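Local coordinates for protein aminoglycoside N(3)-acetyltransferase (PDB 7LAP) that probably transfers an acetyl group to the 3-amino group of aminoglycoside antibiotics, as a resistance enzyme of the antibiotic N-acetyltransferase family, at residues Gly56-Val61 against Asn118-Glu123; Tyr87-Trp92 against Ala99-His104; Pro137-Ala142 against Asp153-Asp158. All coordinates share one frame; numbering follows the deposited sequence.

Contact 1: Gly56-Val61 against Asn118-Glu123; sequences GGPQTV and NGRLPE
Arg120 sends CG back beside its own backbone N (chi1 -72°) and then bends its chain at chi3, which turns one face of the guanidinium to Pro58 CD. This is a packing of two helix N-termini: Gly57 is the N-cap of helix 58-69, Pro58 is its first residue, and Arg120 and Leu121 lie in the first turn of helix 120-126. Pro58 CD sits 3.3 Å above the guanidinium plane, off to the NH2 side rather than over the middle, while Pro58 CG is 3.7 Å from Arg120 CZ. Pro58 offers the CD and CG methylenes of its puckered ring to the cation, whose charge is answered across the dimer interface by salt bridges from NH2 to Asp83 and Glu113 of the second subunit. On the buried side Leu121 takes over. Its CD2 meets Pro58 CB at 3.9 Å, and its CD1 reaches further, toward Val61, the two side chains crossing at about a right angle. Leu48 of helix 48-51 packs on Pro58, Val61 and Arg120, and strand 41-46 lies against Leu121 through Phe44 and Thr46. At the head of helix 58-69, Thr60 N bonds Gly57 O at 2.9 Å, and Leu121 CD1 rests 3.8 Å from Pro58 O.

Contact 2: Tyr87-Trp92 against Ala99-His104; sequences YDFTDW and AVRAHH
The Phe89 ring is sandwiched: Val100 CG1 lies 3.5 Å above one face, displaced toward the rim, and Thr90 CG2 lies off-centre over the opposite face. In the ring plane, at the edge, comes Arg101 CG. The valine methyl makes a CH-pi contact, 3.9 Å from the ring centroid and 26° off the normal. Arg101 is the second flat group. Phe89 CZ stands 3.6 Å over the centre of its guanidinium, but the two planes are 44° apart, which rules out a parallel stack. Thr90 CG2 fills in at the edge of the same guanidinium, 3.6 Å from Arg101 NH1. A bend at chi2 swings the arginine's end back to the loop, and its NH2 is held there by a salt bridge to Glu208 of strand 204-213. Val100 divides its two methyls between two rings: with CG1 anti to the backbone N (chi1 172°) and turned to Phe89, CG2 is left to meet Trp92 CZ3 at 3.5 Å. Beyond that point Trp92 enters the dimer interface, edge-to-face with Tyr53 of the second subunit. Trp219 of the two-stranded sheet also meets the Phe89 ring. The irregular chain after strand 74-78 thus folds back on helix 94-103, the helix it leads into, and packs Phe89 and Trp92 on that helix's last turns.

Contact 3: Pro137-Ala142 against Asp153-Asp158; sequences PDVSLA and DAHPWD
His155 and Val139 make the tighter half of this contact, Pro137 and Trp157 the sparser one. The imidazole reaches across from the loop with CG anti to the backbone N (chi1 -159°), and Val139 O comes obliquely to the ring, 3.4 Å from His155 CE1. The valine side chain adds a looser touch, CG2 lying 4.2 Å from His155 NE2 and the two side chains crossing at about a right angle. Both ring nitrogens have partners of their own: ND1 is hydrogen-bonded with Ser134 OG and NE2 with Pro160 O. Gripped at both nitrogens, the buried ring is fixed in its rotation, and the carbon between them is what faces the Val139 carbonyl. Ser134 OG also bonds Leu141 N, so one hydroxyl ties the histidine to the start of strand 141-145.

Toward the other end the segments stand farther apart, with the CA atoms of Pro137 and Trp157 8.8 Å from each other. Here the contact comes down to Pro137 CD and Trp157 CZ3 at 3.8 Å, the partly exposed tryptophan meeting the buried proline obliquely.

Ile211 of strand 204-213 packs on both Pro137 and Trp157, whereas Pro166, at the head of helix 166-172, packs on Leu141 and His155. The contact therefore bridges the run into strand 141-145 of the mixed sheet and the loop between helices 148-152 and 166-172, with strand 74-78 beside Leu141 and Ala142.

Contacts 1 and 3 are buried, their centres about 14 and 12 Å from the chain centre; contact 2, its centre about 26 Å out, is partly buried. Contact 1 joins two helix starts and contact 2 a loop to a helix end; contact 3 sets the run into strand 141-145 against a loop. The first two set an arginine against apolar atoms, one answered by acids of the second subunit, the other by one of its own chain, and both touch that subunit; contact 3 relies on a histidine hydrogen-bonded at both ring nitrogens. Contacts 2 and 3 meet at Tyr87 OH and Asp138 OD1, 3.1 Å apart, their bonding doubtful because OD2 is modelled too close.

Contact 1: Gly56-Val61 against Asn118-Glu123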
loop_
_atom_site.group_PDB
_atom_site.type_symbol
_atom_site.label_atom_id
_atom_site.label_comp_id
_atom_site.label_asym_id
_atom_site.label_seq_id
_atom_site.Cartn_x
_atom_site.Cartn_y
_atom_site.Cartn_z
ATOM N N GLY B 56 15.732 0.544 2.833
ATOM C CA GLY B 56 14.733 -0.209 3.578
ATOM C C GLY B 56 13.362 0.420 3.595
ATOM O O GLY B 56 12.442 -0.157 4.195
ATOM N N GLY B 57 13.194 1.583 2.967
ATOM C CA GLY B 57 11.889 2.195 2.803
ATOM C C GLY B 57 11.228 2.597 4.112
ATOM O O GLY B 57 11.893 2.975 5.095
ATOM N N PRO B 58 9.880 2.540 4.131
ATOM C CA PRO B 58 9.125 3.009 5.312
ATOM C C PRO B 58 9.570 2.358 6.617
ATOM O O PRO B 58 9.601 3.038 7.654
ATOM C CB PRO B 58 7.663 2.637 4.970
ATOM C CG PRO B 58 7.609 2.687 3.475
ATOM C CD PRO B 58 8.997 2.154 3.020
ATOM N N GLN B 59 9.925 1.063 6.585
ATOM C CA GLN B 59 10.331 0.373 7.810
ATOM C C GLN B 59 11.512 1.076 8.473
ATOM O O GLN B 59 11.605 1.128 9.717
ATOM C CB GLN B 59 10.687 -1.087 7.496
ATOM C CG GLN B 59 9.519 -1.975 7.035
ATOM C CD GLN B 59 8.347 -1.985 8.033
ATOM O OE1 GLN B 59 7.191 -1.764 7.659
ATOM N NE2 GLN B 59 8.656 -2.243 9.309
ATOM N N THR B 60 12.424 1.624 7.663
ATOM C CA THR B 60 13.602 2.295 8.203
ATOM C C THR B 60 13.238 3.623 8.855
ATOM O O THR B 60 13.772 3.961 9.923
ATOM C CB THR B 60 14.607 2.466 7.076
ATOM O OG1 THR B 60 15.144 1.170 6.774
ATOM C CG2 THR B 60 15.724 3.437 7.458
ATOM N N VAL B 61 12.319 4.377 8.245
ATOM C CA VAL B 61 11.848 5.612 8.867
ATOM C C VAL B 61 11.191 5.311 10.207
ATOM O O VAL B 61 11.470 5.974 11.213
ATOM C CB VAL B 61 10.901 6.368 7.917
ATOM C CG1 VAL B 61 10.324 7.623 8.609
ATOM C CG2 VAL B 61 11.657 6.769 6.612
ATOM N N ASN B 118 -2.036 9.851 1.729
ATOM C CA ASN B 118 -1.109 9.974 2.851
ATOM C C ASN B 118 0.217 9.246 2.615
ATOM O O ASN B 118 1.149 9.411 3.414
ATOM C CB ASN B 118 -1.785 9.491 4.133
ATOM C CG ASN B 118 -2.978 10.358 4.502
ATOM O OD1 ASN B 118 -3.066 11.510 4.066
ATOM N ND2 ASN B 118 -3.924 9.799 5.244
ATOM N N GLY B 119 0.344 8.509 1.518
ATOM C CA GLY B 119 1.624 7.930 1.148
ATOM C C GLY B 119 1.855 6.635 1.895
ATOM O O GLY B 119 1.001 6.141 2.629
ATOM N N ARG B 120 3.011 6.074 1.707
ATOM C CA ARG B 120 3.324 4.833 2.308
ATOM C C ARG B 120 3.524 4.790 3.799
ATOM O O ARG B 120 3.400 3.754 4.362
ATOM C CB ARG B 120 4.532 4.222 1.626
ATOM C CG ARG B 120 4.300 3.692 0.242
ATOM C CD ARG B 120 5.625 3.540 -0.472
ATOM N NE ARG B 120 6.198 2.273 -0.138
ATOM C CZ ARG B 120 7.473 1.961 -0.185
ATOM N NH1 ARG B 120 8.366 2.812 -0.592
ATOM N NH2 ARG B 120 7.825 0.761 0.168
ATOM N N LEU B 121 3.845 5.885 4.437
ATOM C CA LEU B 121 4.227 5.716 5.851
ATOM C C LEU B 121 3.046 5.360 6.766
ATOM O O LEU B 121 3.198 4.488 7.637
ATOM C CB LEU B 121 4.957 6.953 6.403
ATOM C CG LEU B 121 6.468 6.787 6.570
ATOM C CD1 LEU B 121 6.795 5.651 7.567
ATOM C CD2 LEU B 121 7.131 6.545 5.171
ATOM N N PRO B 122 1.876 6.018 6.654
ATOM C CA PRO B 122 0.751 5.612 7.538
ATOM C C PRO B 122 0.319 4.183 7.308
ATOM O O PRO B 122 -0.036 3.480 8.253
ATOM C CB PRO B 122 -0.365 6.608 7.173
ATOM C CG PRO B 122 0.413 7.852 6.734
ATOM C CD PRO B 122 1.584 7.277 5.947
ATOM N N GLU B 123 0.361 3.718 6.061
ATOM C CA GLU B 123 -0.025 2.342 5.801
ATOM C C GLU B 123 1.022 1.366 6.340
ATOM O O GLU B 123 0.669 0.272 6.785
ATOM C CB GLU B 123 -0.269 2.155 4.300
ATOM C CG GLU B 123 -0.621 0.766 3.897
ATOM C CD GLU B 123 -2.123 0.424 4.078
ATOM O OE1 GLU B 123 -2.857 1.183 4.770
ATOM O OE2 GLU B 123 -2.535 -0.644 3.558
#

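Contact 2: Tyr87-Trp92 against Ala99-His104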
loop_
_atom_site.group_PDB
_atom_site.type_symbol
_atom_site.label_atom_id
_atom_site.label_comp_id
_atom_site.label_asym_id
_atom_site.label_seq_id
_atom_site.Cartn_x
_atom_site.Cartn_y
_atom_site.Cartn_z
ATOM N N TYR B 87 -18.818 10.729 0.074
ATOM C CA TYR B 87 -19.782 11.475 0.884
ATOM C C TYR B 87 -21.091 11.667 0.141
ATOM O O TYR B 87 -22.172 11.538 0.722
ATOM C CB TYR B 87 -19.233 12.848 1.254
ATOM C CG TYR B 87 -18.217 12.885 2.366
ATOM C CD1 TYR B 87 -17.757 11.724 2.975
ATOM C CD2 TYR B 87 -17.702 14.103 2.797
ATOM C CE1 TYR B 87 -16.811 11.781 3.996
ATOM C CE2 TYR B 87 -16.761 14.175 3.799
ATOM C CZ TYR B 87 -16.315 13.015 4.400
ATOM O OH TYR B 87 -15.374 13.123 5.408
ATOM N N ASP B 88 -20.996 11.971 -1.152
ATOM C CA ASP B 88 -22.107 12.356 -2.007
ATOM C C ASP B 88 -22.720 11.186 -2.758
ATOM O O ASP B 88 -23.395 11.409 -3.769
ATOM C CB ASP B 88 -21.631 13.386 -3.028
ATOM C CG ASP B 88 -20.473 12.862 -3.874
ATOM O OD1 ASP B 88 -19.360 12.666 -3.329
ATOM O OD2 ASP B 88 -20.686 12.612 -5.081
ATOM N N PHE B 89 -22.493 9.943 -2.317
ATOM C CA PHE B 89 -22.963 8.810 -3.115
ATOM C C PHE B 89 -24.481 8.740 -3.185
ATOM O O PHE B 89 -25.013 7.872 -3.883
ATOM C CB PHE B 89 -22.400 7.486 -2.581
ATOM C CG PHE B 89 -23.133 6.944 -1.385
ATOM C CD1 PHE B 89 -22.745 7.301 -0.101
ATOM C CD2 PHE B 89 -24.194 6.059 -1.544
ATOM C CE1 PHE B 89 -23.408 6.808 1.002
ATOM C CE2 PHE B 89 -24.864 5.560 -0.454
ATOM C CZ PHE B 89 -24.474 5.933 0.827
ATOM N N THR B 90 -25.177 9.617 -2.465
ATOM C CA THR B 90 -26.620 9.762 -2.540
ATOM C C THR B 90 -27.047 10.756 -3.624
ATOM O O THR B 90 -28.183 11.242 -3.607
ATOM C CB THR B 90 -27.162 10.174 -1.168
ATOM O OG1 THR B 90 -26.399 11.279 -0.662
ATOM C CG2 THR B 90 -27.053 9.005 -0.190
ATOM N N ASP B 91 -26.154 11.069 -4.563
ATOM C CA ASP B 91 -26.475 11.897 -5.717
ATOM C C ASP B 91 -26.401 11.105 -7.018
ATOM O O ASP B 91 -26.471 11.697 -8.102
ATOM C CB ASP B 91 -25.540 13.110 -5.770
ATOM C CG ASP B 91 -25.770 14.087 -4.619
ATOM O OD1 ASP B 91 -26.804 13.980 -3.920
ATOM O OD2 ASP B 91 -24.912 14.978 -4.424
ATOM N N TRP B 92 -26.259 9.762 -6.930
ATOM C CA TRP B 92 -26.146 8.830 -8.044
ATOM C C TRP B 92 -27.516 8.334 -8.475
ATOM O O TRP B 92 -28.498 8.488 -7.742
ATOM C CB TRP B 92 -25.295 7.628 -7.641
ATOM C CG TRP B 92 -23.872 7.929 -7.344
ATOM C CD1 TRP B 92 -23.248 9.140 -7.421
ATOM C CD2 TRP B 92 -22.881 6.989 -6.924
ATOM N NE1 TRP B 92 -21.926 9.011 -7.065
ATOM C CE2 TRP B 92 -21.676 7.699 -6.761
ATOM C CE3 TRP B 92 -22.899 5.615 -6.668
ATOM C CZ2 TRP B 92 -20.504 7.084 -6.348
ATOM C CZ3 TRP B 92 -21.731 5.007 -6.261
ATOM C CH2 TRP B 92 -20.550 5.741 -6.105
ATOM N N ALA B 99 -27.007 -0.199 -4.636
ATOM C CA ALA B 99 -25.913 -1.163 -4.653
ATOM C C ALA B 99 -24.873 -0.827 -3.589
ATOM O O ALA B 99 -24.396 -1.713 -2.876
ATOM C CB ALA B 99 -25.262 -1.188 -6.035
ATOM N N VAL B 100 -24.519 0.454 -3.465
ATOM C CA VAL B 100 -23.584 0.882 -2.426
ATOM C C VAL B 100 -24.137 0.560 -1.043
ATOM O O VAL B 100 -23.448 -0.030 -0.206
ATOM C CB VAL B 100 -23.271 2.382 -2.576
ATOM C CG1 VAL B 100 -22.462 2.900 -1.397
ATOM C CG2 VAL B 100 -22.552 2.626 -3.872
ATOM N N ARG B 101 -25.398 0.931 -0.785
ATOM C CA ARG B 101 -25.984 0.718 0.535
ATOM C C ARG B 101 -26.112 -0.761 0.868
ATOM O O ARG B 101 -25.996 -1.153 2.033
ATOM C CB ARG B 101 -27.360 1.371 0.616
ATOM C CG ARG B 101 -27.315 2.840 0.891
ATOM C CD ARG B 101 -28.382 3.252 1.895
ATOM N NE ARG B 101 -28.028 4.519 2.533
ATOM C CZ ARG B 101 -28.001 5.691 1.897
ATOM N NH1 ARG B 101 -28.315 5.767 0.602
ATOM N NH2 ARG B 101 -27.658 6.792 2.552
ATOM N N ALA B 102 -26.407 -1.590 -0.130
ATOM C CA ALA B 102 -26.553 -3.018 0.115
ATOM C C ALA B 102 -25.210 -3.744 0.176
ATOM O O ALA B 102 -25.094 -4.744 0.883
ATOM C CB ALA B 102 -27.431 -3.642 -0.970
ATOM N N HIS B 103 -24.182 -3.277 -0.536
ATOM C CA HIS B 103 -22.995 -4.115 -0.733
ATOM C C HIS B 103 -21.657 -3.494 -0.349
ATOM O O HIS B 103 -20.654 -4.223 -0.333
ATOM C CB HIS B 103 -22.906 -4.573 -2.200
ATOM C CG HIS B 103 -24.121 -5.316 -2.657
ATOM N ND1 HIS B 103 -24.509 -6.513 -2.099
ATOM C CD2 HIS B 103 -25.068 -5.002 -3.570
ATOM C CE1 HIS B 103 -25.634 -6.915 -2.660
ATOM N NE2 HIS B 103 -25.992 -6.018 -3.560
ATOM N N HIS B 104 -21.588 -2.200 -0.075
ATOM C CA HIS B 104 -20.307 -1.625 0.323
ATOM C C HIS B 104 -19.860 -2.187 1.671
ATOM O O HIS B 104 -20.587 -2.056 2.660
ATOM C CB HIS B 104 -20.369 -0.108 0.386
ATOM C CG HIS B 104 -19.018 0.538 0.378
ATOM N ND1 HIS B 104 -18.501 1.159 -0.731
ATOM C CD2 HIS B 104 -18.065 0.624 1.338
ATOM C CE1 HIS B 104 -17.300 1.638 -0.449
ATOM N NE2 HIS B 104 -17.010 1.318 0.799
#

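Contact 3: Pro137-Ala142 against Asp153-Asp158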
loop_
_atom_site.group_PDB
_atom_site.type_symbol
_atom_site.label_atom_id
_atom_site.label_comp_id
_atom_site.label_asym_id
_atom_site.label_seq_id
_atom_site.Cartn_x
_atom_site.Cartn_y
_atom_site.Cartn_z
ATOM N N PRO B 137 -14.361 5.512 10.657
ATOM C CA PRO B 137 -14.268 5.132 9.234
ATOM C C PRO B 137 -13.806 6.234 8.334
ATOM O O PRO B 137 -13.338 5.944 7.229
ATOM C CB PRO B 137 -15.711 4.759 8.866
ATOM C CG PRO B 137 -16.570 5.593 9.848
ATOM C CD PRO B 137 -15.759 5.566 11.139
ATOM N N ASP B 138 -13.952 7.488 8.735
ATOM C CA ASP B 138 -13.534 8.572 7.873
ATOM C C ASP B 138 -12.171 9.157 8.230
ATOM O O ASP B 138 -11.405 9.505 7.326
ATOM C CB ASP B 138 -14.580 9.678 7.889
ATOM C CG ASP B 138 -14.366 10.652 6.773
ATOM O OD1 ASP B 138 -14.341 10.209 5.611
ATOM O OD2 ASP B 138 -14.218 11.849 7.044
ATOM N N VAL B 139 -11.833 9.287 9.517
ATOM C CA VAL B 139 -10.613 9.997 9.887
ATOM C C VAL B 139 -9.823 9.219 10.931
ATOM O O VAL B 139 -9.250 9.813 11.855
ATOM C CB VAL B 139 -10.925 11.423 10.379
ATOM C CG1 VAL B 139 -11.408 12.289 9.196
ATOM C CG2 VAL B 139 -11.969 11.402 11.530
ATOM N N SER B 140 -9.751 7.898 10.759
ATOM C CA SER B 140 -9.003 7.060 11.684
ATOM C C SER B 140 -7.544 7.500 11.741
ATOM O O SER B 140 -6.985 8.012 10.777
ATOM C CB SER B 140 -9.073 5.586 11.289
ATOM O OG SER B 140 -8.526 5.380 9.989
ATOM N N LEU B 141 -6.936 7.317 12.899
ATOM C CA LEU B 141 -5.501 7.466 13.031
ATOM C C LEU B 141 -4.929 6.094 13.319
ATOM O O LEU B 141 -5.659 5.132 13.533
ATOM C CB LEU B 141 -5.145 8.434 14.166
ATOM C CG LEU B 141 -5.826 9.797 14.220
ATOM C CD1 LEU B 141 -5.095 10.662 15.225
ATOM C CD2 LEU B 141 -5.659 10.395 12.879
ATOM N N ALA B 142 -3.606 6.017 13.380
ATOM C CA ALA B 142 -2.996 4.826 13.930
ATOM C C ALA B 142 -1.825 5.247 14.793
ATOM O O ALA B 142 -1.256 6.320 14.594
ATOM C CB ALA B 142 -2.550 3.877 12.829
ATOM N N ASP B 153 -8.040 4.985 21.559
ATOM C CA ASP B 153 -9.195 4.286 22.112
ATOM C C ASP B 153 -10.482 5.059 21.860
ATOM O O ASP B 153 -10.522 6.282 22.000
ATOM C CB ASP B 153 -9.011 4.087 23.623
ATOM C CG ASP B 153 -10.135 3.263 24.243
ATOM O OD1 ASP B 153 -10.329 2.116 23.788
ATOM O OD2 ASP B 153 -10.811 3.746 25.180
ATOM N N ALA B 154 -11.529 4.338 21.471
ATOM C CA ALA B 154 -12.881 4.885 21.386
ATOM C C ALA B 154 -12.921 6.226 20.649
ATOM O O ALA B 154 -13.389 7.224 21.185
ATOM C CB ALA B 154 -13.481 5.035 22.795
ATOM N N HIS B 155 -12.432 6.244 19.408
ATOM C CA HIS B 155 -12.509 7.466 18.606
ATOM C C HIS B 155 -13.957 7.963 18.536
ATOM O O HIS B 155 -14.852 7.205 18.111
ATOM C CB HIS B 155 -11.984 7.201 17.205
ATOM C CG HIS B 155 -11.563 8.433 16.465
ATOM N ND1 HIS B 155 -10.435 8.464 15.674
ATOM C CD2 HIS B 155 -12.120 9.668 16.376
ATOM C CE1 HIS B 155 -10.317 9.663 15.120
ATOM N NE2 HIS B 155 -11.325 10.414 15.533
ATOM N N PRO B 156 -14.234 9.210 18.938
ATOM C CA PRO B 156 -15.624 9.691 18.971
ATOM C C PRO B 156 -16.211 9.710 17.577
ATOM O O PRO B 156 -15.595 10.230 16.639
ATOM C CB PRO B 156 -15.499 11.112 19.531
ATOM C CG PRO B 156 -14.206 11.108 20.268
ATOM C CD PRO B 156 -13.302 10.208 19.483
ATOM N N TRP B 157 -17.424 9.167 17.450
ATOM C CA TRP B 157 -18.047 9.046 16.134
ATOM C C TRP B 157 -18.280 10.417 15.506
ATOM O O TRP B 157 -17.823 10.696 14.386
ATOM C CB TRP B 157 -19.370 8.293 16.233
ATOM C CG TRP B 157 -19.271 6.845 16.625
ATOM C CD1 TRP B 157 -20.026 6.193 17.584
ATOM C CD2 TRP B 157 -18.448 5.845 16.017
ATOM N NE1 TRP B 157 -19.675 4.858 17.627
ATOM C CE2 TRP B 157 -18.702 4.628 16.685
ATOM C CE3 TRP B 157 -17.479 5.871 15.004
ATOM C CZ2 TRP B 157 -18.048 3.447 16.349
ATOM C CZ3 TRP B 157 -16.833 4.700 14.679
ATOM C CH2 TRP B 157 -17.122 3.504 15.344
ATOM N N ASP B 158 -19.005 11.276 16.210
ATOM C CA ASP B 158 -19.323 12.628 15.773
ATOM C C ASP B 158 -18.328 13.607 16.368
ATOM O O ASP B 158 -17.729 13.343 17.409
ATOM C CB ASP B 158 -20.740 13.016 16.199
ATOM C CG ASP B 158 -21.789 12.178 15.506
ATOM O OD1 ASP B 158 -21.916 12.327 14.280
ATOM O OD2 ASP B 158 -22.496 11.395 16.178
#